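Local atomic coordinates of tailspike protein (Siphovirus 9NA, PDB entry 3RIQ), a protein that recognises Salmonella lipopolysaccharide as the receptor-binding tailspike of the phage and probably cleaves it as an endorhamnosidase. Residues 326-332 with 348-354; 375-379 with 398-402. All blocks are in the same frame, centred on the assembly; numbering follows the deposited sequence.

Contact 1. Residues 326-332 with 348-354; sequences WWDGQKN and FDRGTNN
Trp-326 and Trp-327 pair in parallel with Phe-348 and Asp-349 as successive rungs of the right-handed beta-helix, and the turns that leave the two strands stay bonded to each other, Thr-352 N to Gly-329 O and Lys-331 N to Asn-353 O. Arg-350 N reaches Trp-327 O at 2.8 Å. On the face carrying Trp-326 and Phe-348, the CE3 edge of the indole meets the phenyl face in a T-shaped pair with planes at 84°, while the guanidinium of Arg-350 draws alongside the far end of the indole. On the other face, Trp-327 CG sits between its backbone N and carbonyl carbon (chi1 55°), which lays the ring under Phe-348 O and Asp-349 CA. Its NE1 then bonds Asp-349 OD2 at 3.1 Å, from well above the carboxylate plane. Asn-354 ND2 approaches the same OD2 at 3.0 Å and also bonds Gly-329 O at 2.9 Å; OD2 further binds Ser-380 OG. Asp-349 OD1 takes Gly-351 N in an Asx turn. Asn-354 OD1 accepts Asn-332 N at 2.9 Å in the carbonyl plane. The two side chains run side by side, amide planes 28° apart, and Asn-332 ND2 adds a weak bond to the same OD1; Asn-332 OD1 binds His-310 N. Strands 281-282 and 374-376 flank the pair, and Ile-356 of strand 355-362 packs against both Trp-327 and Asp-349.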
ATOM      1  N   TRP A 326       2.320  13.253  11.817  1.00 12.77           N
ATOM      2  CA  TRP A 326       3.606  13.419  12.487  1.00 12.17           C
ATOM      3  C   TRP A 326       3.808  12.533  13.705  1.00 12.47           C
ATOM      4  O   TRP A 326       2.854  11.913  14.245  1.00 12.62           O
ATOM      5  CB  TRP A 326       3.907  14.883  12.828  1.00 12.76           C
ATOM      6  CG  TRP A 326       3.243  15.506  14.046  1.00 13.31           C
ATOM      7  CD1 TRP A 326       1.953  15.321  14.517  1.00 13.73           C
ATOM      8  CD2 TRP A 326       3.830  16.523  14.873  1.00 13.26           C
ATOM      9  NE1 TRP A 326       1.724  16.165  15.624  1.00 13.67           N
ATOM     10  CE2 TRP A 326       2.861  16.901  15.855  1.00 13.06           C
ATOM     11  CE3 TRP A 326       5.082  17.163  14.874  1.00 14.56           C
ATOM     12  CZ2 TRP A 326       3.117  17.893  16.821  1.00 14.63           C
ATOM     13  CZ3 TRP A 326       5.339  18.166  15.830  1.00 15.56           C
ATOM     14  CH2 TRP A 326       4.361  18.515  16.784  1.00 17.56           C
ATOM     15  N   TRP A 327       5.072  12.470  14.104  1.00 12.90           N
ATOM     16  CA  TRP A 327       5.525  11.607  15.207  1.00 12.32           C
ATOM     17  C   TRP A 327       6.837  12.151  15.747  1.00 13.27           C
ATOM     18  O   TRP A 327       7.508  12.967  15.083  1.00 13.54           O
ATOM     19  CB  TRP A 327       5.739  10.143  14.734  1.00 13.92           C
ATOM     20  CG  TRP A 327       6.690  10.044  13.558  1.00 13.28           C
ATOM     21  CD1 TRP A 327       8.063   9.936  13.604  1.00 14.44           C
ATOM     22  CD2 TRP A 327       6.338  10.129  12.181  1.00 13.54           C
ATOM     23  NE1 TRP A 327       8.587   9.924  12.317  1.00 13.79           N
ATOM     24  CE2 TRP A 327       7.551  10.045  11.423  1.00 14.03           C
ATOM     25  CE3 TRP A 327       5.113  10.260  11.500  1.00 14.51           C
ATOM     26  CZ2 TRP A 327       7.562  10.123  10.013  1.00 13.20           C
ATOM     27  CZ3 TRP A 327       5.116  10.297  10.118  1.00 14.26           C
ATOM     28  CH2 TRP A 327       6.342  10.219   9.382  1.00 13.49           C
ATOM     29  N   ASP A 328       7.176  11.715  16.955  1.00 12.54           N
ATOM     30  CA  ASP A 328       8.553  11.934  17.481  1.00 12.68           C
ATOM     31  C   ASP A 328       9.114  10.561  17.884  1.00 13.49           C
ATOM     32  O   ASP A 328       8.583   9.522  17.490  1.00 14.05           O
ATOM     33  CB  ASP A 328       8.606  12.943  18.656  1.00 13.16           C
ATOM     34  CG  ASP A 328       8.062  12.365  19.964  1.00 13.92           C
ATOM     35  OD1 ASP A 328       7.299  11.376  19.883  1.00 15.06           O
ATOM     36  OD2 ASP A 328       8.401  12.892  21.059  1.00 14.94           O
ATOM     37  N   GLY A 329      10.137  10.575  18.714  1.00 12.73           N
ATOM     38  CA  GLY A 329      10.772   9.365  19.194  1.00 14.26           C
ATOM     39  C   GLY A 329      11.701   8.761  18.152  1.00 13.70           C
ATOM     40  O   GLY A 329      12.019   9.374  17.114  1.00 14.06           O
ATOM     41  N   GLN A 330      12.202   7.585  18.471  1.00 13.57           N
ATOM     42  CA  GLN A 330      13.131   6.895  17.574  1.00 13.67           C
ATOM     43  C   GLN A 330      12.808   5.439  17.461  1.00 13.83           C
ATOM     44  O   GLN A 330      12.009   4.916  18.227  1.00 14.42           O
ATOM     45  CB  GLN A 330      14.586   7.081  18.031  1.00 13.94           C
ATOM     46  CG  GLN A 330      14.938   6.469  19.412  1.00 15.19           C
ATOM     47  CD  GLN A 330      16.437   6.608  19.691  1.00 15.40           C
ATOM     48  OE1 GLN A 330      17.273   5.977  19.006  1.00 18.32           O
ATOM     49  NE2 GLN A 330      16.791   7.486  20.611  1.00 16.28           N
ATOM     50  N   LYS A 331      13.409   4.817  16.451  1.00 13.23           N
ATOM     51  CA  LYS A 331      13.216   3.409  16.111  1.00 13.63           C
ATOM     52  C   LYS A 331      11.770   3.102  15.709  1.00 13.03           C
ATOM     53  O   LYS A 331      11.349   1.946  15.727  1.00 12.85           O
ATOM     54  CB  LYS A 331      13.670   2.499  17.255  1.00 14.84           C
ATOM     55  CG  LYS A 331      15.169   2.588  17.515  1.00 16.32           C
ATOM     56  CD  LYS A 331      15.580   1.761  18.752  1.00 22.05           C
ATOM     57  CE  LYS A 331      15.883   0.303  18.308  1.00 28.12           C
ATOM     58  NZ  LYS A 331      15.983  -0.721  19.363  1.00 33.30           N
ATOM     59  N   ASN A 332      11.050   4.121  15.272  1.00 12.33           N
ATOM     60  CA  ASN A 332       9.741   3.907  14.639  1.00 11.85           C
ATOM     61  C   ASN A 332       9.910   3.459  13.198  1.00 11.42           C
ATOM     62  O   ASN A 332      10.903   3.811  12.557  1.00 12.30           O
ATOM     63  CB  ASN A 332       8.914   5.192  14.655  1.00 12.23           C
ATOM     64  CG  ASN A 332       8.723   5.767  16.056  1.00 12.72           C
ATOM     65  OD1 ASN A 332       8.098   5.160  16.918  1.00 14.76           O
ATOM     66  ND2 ASN A 332       9.253   6.960  16.284  1.00 12.69           N
ATOM     67  N   PHE A 348       5.913  15.257   9.251  1.00 13.58           N
ATOM     68  CA  PHE A 348       6.900  15.860  10.157  1.00 13.00           C
ATOM     69  C   PHE A 348       7.439  14.767  11.107  1.00 13.66           C
ATOM     70  O   PHE A 348       6.680  14.091  11.812  1.00 14.28           O
ATOM     71  CB  PHE A 348       6.236  17.021  10.935  1.00 13.51           C
ATOM     72  CG  PHE A 348       7.190  18.006  11.575  1.00 13.77           C
ATOM     73  CD1 PHE A 348       7.093  19.376  11.258  1.00 16.73           C
ATOM     74  CD2 PHE A 348       8.118  17.619  12.554  1.00 14.82           C
ATOM     75  CE1 PHE A 348       7.947  20.343  11.884  1.00 18.74           C
ATOM     76  CE2 PHE A 348       8.950  18.573  13.177  1.00 15.89           C
ATOM     77  CZ  PHE A 348       8.869  19.931  12.838  1.00 18.27           C
ATOM     78  N   ASP A 349       8.758  14.610  11.111  1.00 13.67           N
ATOM     79  CA  ASP A 349       9.465  13.747  12.062  1.00 12.67           C
ATOM     80  C   ASP A 349      10.193  14.626  13.064  1.00 13.10           C
ATOM     81  O   ASP A 349      11.214  15.272  12.724  1.00 13.50           O
ATOM     82  CB  ASP A 349      10.402  12.769  11.320  1.00 12.67           C
ATOM     83  CG  ASP A 349      11.133  11.807  12.254  1.00 14.56           C
ATOM     84  OD1 ASP A 349      11.332  12.098  13.453  1.00 15.07           O
ATOM     85  OD2 ASP A 349      11.552  10.745  11.747  1.00 15.81           O
ATOM     86  N   ARG A 350       9.648  14.669  14.285  1.00 14.01           N
ATOM     87  CA  ARG A 350      10.174  15.522  15.350  1.00 15.09           C
ATOM     88  C   ARG A 350      11.230  14.767  16.174  1.00 15.07           C
ATOM     89  O   ARG A 350      11.854  15.335  17.094  1.00 16.05           O
ATOM     90  CB  ARG A 350       9.015  16.010  16.251  1.00 15.98           C
ATOM     91  CG  ARG A 350       9.485  16.780  17.478  1.00 23.55           C
ATOM     92  CD  ARG A 350       9.371  18.249  17.377  1.00 28.00           C
ATOM     93  NE  ARG A 350       8.181  18.498  18.155  1.00 31.41           N
ATOM     94  CZ  ARG A 350       7.804  19.622  18.766  1.00 28.60           C
ATOM     95  NH1 ARG A 350       8.481  20.778  18.696  1.00 33.84           N
ATOM     96  NH2 ARG A 350       6.672  19.562  19.446  1.00 23.54           N
ATOM     97  N   GLY A 351      11.412  13.492  15.863  1.00 14.23           N
ATOM     98  CA  GLY A 351      12.372  12.640  16.579  1.00 14.47           C
ATOM     99  C   GLY A 351      13.666  12.467  15.804  1.00 14.55           C
ATOM    100  O   GLY A 351      14.181  13.412  15.189  1.00 15.07           O
ATOM    101  N   THR A 352      14.206  11.252  15.854  1.00 14.34           N
ATOM    102  CA  THR A 352      15.452  10.950  15.167  1.00 14.56           C
ATOM    103  C   THR A 352      15.524   9.443  14.945  1.00 13.53           C
ATOM    104  O   THR A 352      14.791   8.697  15.570  1.00 14.10           O
ATOM    105  CB  THR A 352      16.669  11.435  16.029  1.00 14.26           C
ATOM    106  OG1 THR A 352      17.870  11.332  15.271  1.00 16.18           O
ATOM    107  CG2 THR A 352      16.814  10.581  17.309  1.00 15.80           C
ATOM    108  N   ASN A 353      16.411   8.975  14.069  1.00 13.61           N
ATOM    109  CA  ASN A 353      16.689   7.552  13.938  1.00 13.27           C
ATOM    110  C   ASN A 353      15.400   6.767  13.675  1.00 13.75           C
ATOM    111  O   ASN A 353      15.171   5.713  14.252  1.00 14.58           O
ATOM    112  CB  ASN A 353      17.440   7.051  15.194  1.00 13.98           C
ATOM    113  CG  ASN A 353      17.868   5.596  15.096  1.00 12.99           C
ATOM    114  OD1 ASN A 353      18.200   5.105  14.013  1.00 14.17           O
ATOM    115  ND2 ASN A 353      17.849   4.889  16.237  1.00 15.70           N
ATOM    116  N   ASN A 354      14.593   7.280  12.740  1.00 12.89           N
ATOM    117  CA  ASN A 354      13.403   6.575  12.248  1.00 12.97           C
ATOM    118  C   ASN A 354      13.584   6.159  10.803  1.00 12.69           C
ATOM    119  O   ASN A 354      14.374   6.747  10.060  1.00 13.59           O
ATOM    120  CB  ASN A 354      12.151   7.472  12.403  1.00 13.19           C
ATOM    121  CG  ASN A 354      11.849   7.787  13.860  1.00 11.98           C
ATOM    122  OD1 ASN A 354      11.718   6.874  14.671  1.00 12.35           O
ATOM    123  ND2 ASN A 354      11.780   9.071  14.201  1.00 13.97           N
TER

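Contact 2. Residues 375-379 with 398-402; sequences VCEGG and YAPSS
The flat groups meeting here are backbone carbonyls: that of Tyr-398 receives Cys-376 N at 3.0 Å, tilted 20° from its plane, and Val-375 CA also lies against this oxygen. That of Gly-378 receives Ser-402 OG at 3.0 Å, 24° off its plane. The phenol ring of Tyr-398 packs edge-to-face with Tyr-395. Val-375 pairs in parallel with Tyr-398, one rung of the beta-helix over the next. Residues 377-379 leave their strand as a loop, whereas after strand 397-399 the chain turns a corner at Pro-400 and Ser-401, through a type I turn from Ala-399 to Ser-402. Pro-400 CD packs against Cys-376 O. Ser-402 OG stands anti to its own carbonyl carbon (chi1 -62°), and this aims it back at the Gly-378 carbonyl; the hydroxyl is bonded to Ser-380 N as well. A water bridges the loop after Cys-376 and the turn: it donates to Cys-376 O at 2.9 Å and to Gly-378 O at 2.6 Å, and accepts from Ser-401 N at 2.9 Å. Cys-376 CB rests on Ala-399 CB, 3.9 Å away, while Leu-382 of strand 381-388 touches both Cys-376 and Ser-402.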
ATOM      1  N   VAL A 375       9.334  17.711   6.764  1.00 13.64           N
ATOM      2  CA  VAL A 375      10.391  18.095   7.709  1.00 13.77           C
ATOM      3  C   VAL A 375      10.841  16.895   8.516  1.00 13.65           C
ATOM      4  O   VAL A 375       9.990  16.127   9.020  1.00 14.16           O
ATOM      5  CB  VAL A 375       9.892  19.168   8.729  1.00 14.42           C
ATOM      6  CG1 VAL A 375      10.956  19.425   9.804  1.00 15.71           C
ATOM      7  CG2 VAL A 375       9.516  20.476   8.004  1.00 15.14           C
ATOM      8  N   CYS A 376      12.156  16.748   8.699  1.00 14.12           N
ATOM      9  CA  CYS A 376      12.695  15.843   9.723  1.00 14.83           C
ATOM     10  C   CYS A 376      13.711  16.639  10.509  1.00 14.96           C
ATOM     11  O   CYS A 376      14.611  17.318   9.916  1.00 16.18           O
ATOM     12  CB  CYS A 376      13.415  14.635   9.130  1.00 15.32           C
ATOM     13  SG  CYS A 376      12.414  13.572   8.061  1.00 16.96           S
ATOM     14  N   GLU A 377      13.612  16.532  11.832  1.00 16.56           N
ATOM     15  CA  GLU A 377      14.453  17.298  12.737  1.00 18.15           C
ATOM     16  C   GLU A 377      15.726  16.546  13.138  1.00 18.61           C
ATOM     17  O   GLU A 377      16.688  17.160  13.624  1.00 20.64           O
ATOM     18  CB  GLU A 377      13.659  17.728  13.998  1.00 18.93           C
ATOM     19  CG  GLU A 377      12.500  18.645  13.729  1.00 25.18           C
ATOM     20  CD  GLU A 377      12.841  20.099  13.846  1.00 32.41           C
ATOM     21  OE1 GLU A 377      14.049  20.446  13.864  1.00 37.22           O
ATOM     22  OE2 GLU A 377      11.895  20.913  13.959  1.00 36.71           O
ATOM     23  N   GLY A 378      15.754  15.226  12.956  1.00 18.25           N
ATOM     24  CA  GLY A 378      16.871  14.423  13.477  1.00 18.45           C
ATOM     25  C   GLY A 378      17.487  13.625  12.356  1.00 18.61           C
ATOM     26  O   GLY A 378      17.351  13.987  11.185  1.00 20.59           O
ATOM     27  N   GLY A 379      18.152  12.535  12.689  1.00 17.21           N
ATOM     28  CA  GLY A 379      18.817  11.765  11.643  1.00 16.39           C
ATOM     29  C   GLY A 379      17.975  10.580  11.244  1.00 15.86           C
ATOM     30  O   GLY A 379      18.178   9.456  11.756  1.00 16.26           O
ATOM     31  N   TYR A 398      12.878  19.219   3.941  1.00 14.81           N
ATOM     32  CA  TYR A 398      13.794  19.927   4.827  1.00 14.87           C
ATOM     33  C   TYR A 398      14.190  18.933   5.914  1.00 14.92           C
ATOM     34  O   TYR A 398      13.447  18.690   6.871  1.00 14.70           O
ATOM     35  CB  TYR A 398      13.146  21.185   5.421  1.00 15.60           C
ATOM     36  CG  TYR A 398      14.122  22.027   6.218  1.00 16.55           C
ATOM     37  CD1 TYR A 398      14.887  22.994   5.585  1.00 21.26           C
ATOM     38  CD2 TYR A 398      14.290  21.855   7.606  1.00 18.14           C
ATOM     39  CE1 TYR A 398      15.793  23.776   6.301  1.00 22.46           C
ATOM     40  CE2 TYR A 398      15.189  22.625   8.318  1.00 21.22           C
ATOM     41  CZ  TYR A 398      15.949  23.575   7.653  1.00 23.20           C
ATOM     42  OH  TYR A 398      16.853  24.370   8.335  1.00 27.40           O
ATOM     43  N   ALA A 399      15.364  18.342   5.744  1.00 15.09           N
ATOM     44  CA  ALA A 399      15.779  17.206   6.582  1.00 15.84           C
ATOM     45  C   ALA A 399      17.314  17.228   6.718  1.00 15.95           C
ATOM     46  O   ALA A 399      18.000  16.300   6.297  1.00 15.29           O
ATOM     47  CB  ALA A 399      15.259  15.890   5.971  1.00 15.40           C
ATOM     48  N   PRO A 400      17.845  18.284   7.348  1.00 17.09           N
ATOM     49  CA  PRO A 400      19.283  18.563   7.241  1.00 17.71           C
ATOM     50  C   PRO A 400      20.198  17.426   7.673  1.00 18.07           C
ATOM     51  O   PRO A 400      21.282  17.281   7.123  1.00 18.16           O
ATOM     52  CB  PRO A 400      19.483  19.753   8.183  1.00 18.96           C
ATOM     53  CG  PRO A 400      18.163  20.336   8.372  1.00 20.27           C
ATOM     54  CD  PRO A 400      17.121  19.346   8.074  1.00 18.03           C
ATOM     55  N   SER A 401      19.775  16.647   8.673  1.00 17.14           N
ATOM     56  CA  SER A 401      20.606  15.584   9.219  1.00 18.23           C
ATOM     57  C   SER A 401      20.212  14.203   8.718  1.00 17.39           C
ATOM     58  O   SER A 401      20.763  13.197   9.166  1.00 19.56           O
ATOM     59  CB  SER A 401      20.523  15.600  10.741  1.00 19.39           C
ATOM     60  OG  SER A 401      21.071  16.806  11.231  1.00 23.67           O
ATOM     61  N   SER A 402      19.298  14.159   7.743  1.00 16.16           N
ATOM     62  CA  SER A 402      18.770  12.879   7.258  1.00 15.69           C
ATOM     63  C   SER A 402      19.374  12.486   5.931  1.00 15.61           C
ATOM     64  O   SER A 402      19.991  13.316   5.258  1.00 16.46           O
ATOM     65  CB  SER A 402      17.254  12.952   7.139  1.00 15.51           C
ATOM     66  OG  SER A 402      16.668  13.184   8.408  1.00 17.26           O
TER
HETATM   67  O   HOH W   1      17.147  15.956   9.553  1.00 22.99           O

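Along the chain the contacts come in series: contact 1 closes a loop of 15 residues that carries strand 333-340, and contact 2 then closes one of 18 residues that carries strand 381-388. Neither loop encloses or crosses the other, and each amounts to roughly one coil of the beta-helix. They join through the neighbouring strands 347-349 and 374-376, where Asp-349 N faces Val-375 O and Asp-349 O faces Glu-377 N, both at 2.9 Å and probably hydrogen-bonded. Beyond the strand ends Thr-352 packs on Gly-378 and its OG1 bonds Gly-379 N. Strands 326-327, 347-349, 374-376 and 397-399 thus form four consecutive rungs.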